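Local coordinates for peptidoglycan DD-endopeptidase ShyB (Vibrio cholerae, PDB 2GU1), which cleaves the peptide cross-links between peptidoglycan strands as a zinc-dependent DD-endopeptidase, probably allowing new glycans to be inserted as the cell wall expands, at residues Ile31-Gln44 with Tyr79-Phe91. Sequence-based numbering, arbitrary orientation.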
loop_
_atom_site.group_PDB
_atom_site.type_symbol
_atom_site.label_atom_id
_atom_site.label_comp_id
_atom_site.label_asym_id
_atom_site.label_seq_id
_atom_site.Cartn_x
_atom_site.Cartn_y
_atom_site.Cartn_z
ATOM N N ILE A 31 -1.719 12.270 23.617
ATOM C CA ILE A 31 -1.559 12.908 22.316
ATOM C C ILE A 31 -1.249 11.848 21.268
ATOM O O ILE A 31 -1.695 11.934 20.126
ATOM C CB ILE A 31 -0.430 13.956 22.346
ATOM C CG1 ILE A 31 -0.787 15.076 23.335
ATOM C CG2 ILE A 31 -0.174 14.488 20.945
ATOM C CD1 ILE A 31 -2.100 15.781 23.057
ATOM N N LEU A 32 -0.472 10.848 21.657
ATOM C CA LEU A 32 -0.170 9.759 20.739
ATOM C C LEU A 32 -1.517 9.147 20.307
ATOM O O LEU A 32 -1.755 8.913 19.126
ATOM C CB LEU A 32 0.676 8.703 21.448
ATOM C CG LEU A 32 0.810 7.386 20.692
ATOM C CD1 LEU A 32 1.334 7.662 19.304
ATOM C CD2 LEU A 32 1.737 6.446 21.459
ATOM N N GLN A 33 -2.399 8.916 21.277
ATOM C CA GLN A 33 -3.717 8.332 20.992
ATOM C C GLN A 33 -4.589 9.167 20.049
ATOM O O GLN A 33 -5.381 8.620 19.275
ATOM C CB GLN A 33 -4.484 8.075 22.300
ATOM C CG GLN A 33 -3.876 6.987 23.175
ATOM C CD GLN A 33 -3.221 5.901 22.345
ATOM O OE1 GLN A 33 -2.003 5.898 22.156
ATOM N NE2 GLN A 33 -4.028 4.987 21.821
ATOM N N LYS A 34 -4.461 10.487 20.108
ATOM C CA LYS A 34 -5.254 11.333 19.223
ATOM C C LYS A 34 -4.752 11.214 17.784
ATOM O O LYS A 34 -5.536 11.305 16.827
ATOM C CB LYS A 34 -5.212 12.798 19.678
ATOM C CG LYS A 34 -5.939 13.064 20.999
ATOM C CD LYS A 34 -7.323 12.393 21.030
ATOM C CE LYS A 34 -8.194 12.778 19.825
ATOM N NZ LYS A 34 -9.400 11.894 19.670
ATOM N N ILE A 35 -3.443 11.020 17.634
ATOM C CA ILE A 35 -2.839 10.870 16.312
ATOM C C ILE A 35 -3.237 9.506 15.738
ATOM O O ILE A 35 -3.615 9.398 14.575
ATOM C CB ILE A 35 -1.299 10.980 16.398
ATOM C CG1 ILE A 35 -0.907 12.416 16.777
ATOM C CG2 ILE A 35 -0.656 10.562 15.086
ATOM C CD1 ILE A 35 -1.411 13.477 15.815
ATOM N N LEU A 36 -3.152 8.471 16.568
ATOM C CA LEU A 36 -3.518 7.119 16.153
ATOM C C LEU A 36 -4.997 7.077 15.771
ATOM O O LEU A 36 -5.392 6.405 14.813
ATOM C CB LEU A 36 -3.240 6.139 17.297
ATOM C CG LEU A 36 -1.936 5.332 17.269
ATOM C CD1 LEU A 36 -0.808 6.139 16.674
ATOM C CD2 LEU A 36 -1.611 4.870 18.686
ATOM N N SER A 37 -5.806 7.816 16.521
ATOM C CA SER A 37 -7.247 7.886 16.284
ATOM C C SER A 37 -7.606 8.437 14.913
ATOM O O SER A 37 -8.434 7.867 14.199
ATOM C CB SER A 37 -7.920 8.745 17.355
ATOM O OG SER A 37 -9.323 8.787 17.145
ATOM N N VAL A 38 -7.004 9.557 14.539
ATOM C CA VAL A 38 -7.316 10.126 13.242
ATOM C C VAL A 38 -6.683 9.277 12.135
ATOM O O VAL A 38 -7.200 9.234 11.018
ATOM C CB VAL A 38 -6.846 11.607 13.140
ATOM C CG1 VAL A 38 -5.338 11.689 13.256
ATOM C CG2 VAL A 38 -7.334 12.223 11.827
ATOM N N ASP A 39 -5.593 8.573 12.447
ATOM C CA ASP A 39 -4.939 7.739 11.434
ATOM C C ASP A 39 -5.656 6.419 11.135
ATOM O O ASP A 39 -5.241 5.668 10.250
ATOM C CB ASP A 39 -3.483 7.446 11.810
ATOM C CG ASP A 39 -2.606 7.229 10.580
ATOM O OD1 ASP A 39 -2.776 7.987 9.595
ATOM O OD2 ASP A 39 -1.748 6.319 10.593
ATOM N N LEU A 40 -6.722 6.134 11.873
ATOM C CA LEU A 40 -7.495 4.916 11.640
ATOM C C LEU A 40 -7.951 4.868 10.186
ATOM O O LEU A 40 -7.901 3.826 9.544
ATOM C CB LEU A 40 -8.729 4.888 12.551
ATOM C CG LEU A 40 -9.882 3.935 12.185
ATOM C CD1 LEU A 40 -9.390 2.504 12.168
ATOM C CD2 LEU A 40 -11.013 4.103 13.201
ATOM N N ASP A 41 -8.383 6.010 9.667
ATOM C CA ASP A 41 -8.882 6.093 8.300
ATOM C C ASP A 41 -7.842 6.247 7.199
ATOM O O ASP A 41 -8.196 6.354 6.023
ATOM C CB ASP A 41 -9.883 7.237 8.215
ATOM C CG ASP A 41 -11.064 7.022 9.128
ATOM O OD1 ASP A 41 -11.746 5.990 8.955
ATOM O OD2 ASP A 41 -11.302 7.857 10.023
ATOM N N HIS A 42 -6.565 6.226 7.564
ATOM C CA HIS A 42 -5.512 6.401 6.573
ATOM C C HIS A 42 -4.390 5.390 6.729
ATOM O O HIS A 42 -3.829 4.917 5.735
ATOM C CB HIS A 42 -4.972 7.823 6.696
ATOM C CG HIS A 42 -6.047 8.861 6.698
ATOM N ND1 HIS A 42 -6.701 9.258 5.551
ATOM C CD2 HIS A 42 -6.638 9.529 7.718
ATOM C CE1 HIS A 42 -7.648 10.122 5.862
ATOM N NE2 HIS A 42 -7.630 10.304 7.171
ATOM N N LEU A 43 -4.080 5.068 7.986
ATOM C CA LEU A 43 -3.032 4.118 8.357
ATOM C C LEU A 43 -1.716 4.406 7.634
ATOM O O LEU A 43 -1.087 3.507 7.075
ATOM C CB LEU A 43 -3.494 2.677 8.085
ATOM C CG LEU A 43 -4.738 2.208 8.858
ATOM C CD1 LEU A 43 -5.164 0.849 8.357
ATOM C CD2 LEU A 43 -4.445 2.155 10.357
ATOM N N GLN A 44 -1.319 5.676 7.647
ATOM C CA GLN A 44 -0.078 6.112 7.010
ATOM C C GLN A 44 1.109 5.947 7.973
ATOM O O GLN A 44 2.197 5.533 7.585
ATOM C CB GLN A 44 -0.177 7.593 6.636
ATOM C CG GLN A 44 -1.413 7.991 5.840
ATOM C CD GLN A 44 -1.214 7.855 4.352
ATOM O OE1 GLN A 44 -0.891 6.780 3.851
ATOM N NE2 GLN A 44 -1.410 8.954 3.629
ATOM N N TYR A 79 -1.061 16.318 10.135
ATOM C CA TYR A 79 -1.951 16.095 11.274
ATOM C C TYR A 79 -2.007 17.383 12.100
ATOM O O TYR A 79 -1.032 17.756 12.762
ATOM C CB TYR A 79 -1.432 14.927 12.124
ATOM C CG TYR A 79 -1.350 13.605 11.368
ATOM C CD1 TYR A 79 -2.376 12.663 11.456
ATOM C CD2 TYR A 79 -0.267 13.322 10.521
ATOM C CE1 TYR A 79 -2.331 11.463 10.720
ATOM C CE2 TYR A 79 -0.217 12.132 9.780
ATOM C CZ TYR A 79 -1.247 11.208 9.885
ATOM O OH TYR A 79 -1.192 10.026 9.165
ATOM N N THR A 80 -3.157 18.052 12.063
ATOM C CA THR A 80 -3.328 19.317 12.772
ATOM C C THR A 80 -4.246 19.256 13.986
ATOM O O THR A 80 -5.339 18.691 13.920
ATOM C CB THR A 80 -3.859 20.395 11.814
ATOM O OG1 THR A 80 -2.959 20.529 10.709
ATOM C CG2 THR A 80 -3.979 21.736 12.524
ATOM N N ARG A 81 -3.797 19.847 15.093
ATOM C CA ARG A 81 -4.592 19.871 16.315
ATOM C C ARG A 81 -5.717 20.896 16.193
ATOM O O ARG A 81 -5.501 22.020 15.734
ATOM C CB ARG A 81 -3.722 20.197 17.534
ATOM C CG ARG A 81 -4.527 20.303 18.830
ATOM C CD ARG A 81 -3.670 20.161 20.076
ATOM N NE ARG A 81 -2.639 21.190 20.186
ATOM C CZ ARG A 81 -2.879 22.492 20.299
ATOM N NH1 ARG A 81 -4.127 22.943 20.318
ATOM N NH2 ARG A 81 -1.865 23.344 20.392
ATOM N N GLU A 82 -6.917 20.490 16.600
ATOM C CA GLU A 82 -8.099 21.346 16.541
ATOM C C GLU A 82 -8.395 21.946 17.922
ATOM O O GLU A 82 -7.897 21.460 18.940
ATOM C CB GLU A 82 -9.308 20.532 16.062
ATOM C CG GLU A 82 -9.211 19.993 14.637
ATOM C CD GLU A 82 -9.209 21.089 13.581
ATOM O OE1 GLU A 82 -9.561 22.240 13.916
ATOM O OE2 GLU A 82 -8.870 20.799 12.413
ATOM N N ASN A 83 -9.206 22.998 17.959
ATOM C CA ASN A 83 -9.537 23.631 19.229
ATOM C C ASN A 83 -10.168 22.647 20.206
ATOM O O ASN A 83 -10.012 22.787 21.419
ATOM C CB ASN A 83 -10.482 24.821 19.015
ATOM C CG ASN A 83 -9.784 26.014 18.391
ATOM O OD1 ASN A 83 -8.769 26.488 18.904
ATOM N ND2 ASN A 83 -10.328 26.510 17.284
ATOM N N ASP A 84 -10.868 21.644 19.685
ATOM C CA ASP A 84 -11.514 20.671 20.553
ATOM C C ASP A 84 -10.552 19.610 21.077
ATOM O O ASP A 84 -10.958 18.685 21.776
ATOM C CB ASP A 84 -12.697 20.007 19.830
ATOM C CG ASP A 84 -12.274 19.217 18.605
ATOM O OD1 ASP A 84 -13.158 18.642 17.938
ATOM O OD2 ASP A 84 -11.061 19.169 18.311
ATOM N N GLY A 85 -9.274 19.746 20.740
ATOM C CA GLY A 85 -8.285 18.790 21.207
ATOM C C GLY A 85 -7.993 17.643 20.254
ATOM O O GLY A 85 -6.964 16.978 20.374
ATOM N N SER A 86 -8.895 17.400 19.310
ATOM C CA SER A 86 -8.703 16.325 18.343
ATOM C C SER A 86 -7.751 16.796 17.249
ATOM O O SER A 86 -7.419 17.978 17.164
ATOM C CB SER A 86 -10.039 15.931 17.705
ATOM O OG SER A 86 -10.518 16.963 16.858
ATOM N N PHE A 87 -7.316 15.862 16.414
ATOM C CA PHE A 87 -6.422 16.179 15.307
ATOM C C PHE A 87 -7.131 15.900 13.995
ATOM O O PHE A 87 -7.838 14.898 13.869
ATOM C CB PHE A 87 -5.149 15.327 15.378
ATOM C CG PHE A 87 -4.066 15.920 16.231
ATOM C CD1 PHE A 87 -2.949 16.514 15.643
ATOM C CD2 PHE A 87 -4.161 15.895 17.616
ATOM C CE1 PHE A 87 -1.942 17.073 16.428
ATOM C CE2 PHE A 87 -3.156 16.455 18.414
ATOM C CZ PHE A 87 -2.045 17.044 17.812
ATOM N N SER A 88 -6.953 16.795 13.031
ATOM C CA SER A 88 -7.545 16.638 11.712
ATOM C C SER A 88 -6.440 16.258 10.723
ATOM O O SER A 88 -5.267 16.607 10.916
ATOM C CB SER A 88 -8.231 17.932 11.269
ATOM O OG SER A 88 -7.338 19.027 11.306
ATOM N N TYR A 89 -6.828 15.555 9.663
ATOM C CA TYR A 89 -5.898 15.068 8.644
ATOM C C TYR A 89 -6.022 15.751 7.279
ATOM O O TYR A 89 -7.123 16.011 6.810
ATOM C CB TYR A 89 -6.134 13.568 8.456
ATOM C CG TYR A 89 -5.292 12.908 7.382
ATOM C CD1 TYR A 89 -4.050 12.347 7.687
ATOM C CD2 TYR A 89 -5.745 12.828 6.067
ATOM C CE1 TYR A 89 -3.284 11.721 6.709
ATOM C CE2 TYR A 89 -4.986 12.204 5.078
ATOM C CZ TYR A 89 -3.758 11.651 5.405
ATOM O OH TYR A 89 -3.013 11.025 4.430
ATOM N N ASP A 90 -4.881 16.002 6.640
ATOM C CA ASP A 90 -4.828 16.592 5.302
ATOM C C ASP A 90 -3.634 15.985 4.566
ATOM O O ASP A 90 -2.531 15.924 5.112
ATOM C CB ASP A 90 -4.677 18.118 5.373
ATOM C CG ASP A 90 -4.487 18.755 3.997
ATOM O OD1 ASP A 90 -4.837 18.115 2.982
ATOM O OD2 ASP A 90 -3.999 19.908 3.924
ATOM N N PHE A 91 -3.860 15.517 3.343
ATOM C CA PHE A 91 -2.796 14.926 2.542
ATOM C C PHE A 91 -2.463 15.848 1.374
ATOM O O PHE A 91 -3.352 16.294 0.643
ATOM C CB PHE A 91 -3.214 13.548 2.007
ATOM C CG PHE A 91 -2.146 12.867 1.188
ATOM C CD1 PHE A 91 -1.025 12.318 1.800
ATOM C CD2 PHE A 91 -2.241 12.815 -0.204
ATOM C CE1 PHE A 91 -0.006 11.727 1.040
ATOM C CE2 PHE A 91 -1.233 12.229 -0.975
ATOM C CZ PHE A 91 -0.111 11.683 -0.349
HETATM O O HOH W 1 -8.038 13.199 16.835
#
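Y79 OH donates to D39 OD1 at 2.6 Å, arriving from above the carboxylate plane. A carboxylate suits this buried place, since it receives the phenol on one oxygen and accepts a backbone N-H of the following loop, that of L45, on OD2. Q44 NE2 donates to Y89 OH (2.7 Å, N-H...O angle 147°) at the edge of that ring, with the hydroxyl tilted out of the amide plane; the side chain is long enough to reach the phenol, and its bend at chi2 (-88°) carries the amide there. The flat H42 ring suits a face-to-face stack on Y89, centroids 3.6 Å apart and planes at 15°; the H42 side chain lies about 9 Å from that of the zinc ligand H232. V38, beta-branched, meets two tyrosines at once, CG1 at the edge of Y79 and CG2 at Y89 CB. I35 CD1 makes a CH-pi contact over the face of F87, 3.6 Å from the ring centroid, and R81 CA covers the opposite face. K34 lays its aliphatic chain along S86 and F87, and a water joins K34 O to F87 N. Apolar packing thus joins helix and hairpin of this LysM-like domain, while two directional bonds near the D39-Q44 end help fix how both tyrosine rings are turned.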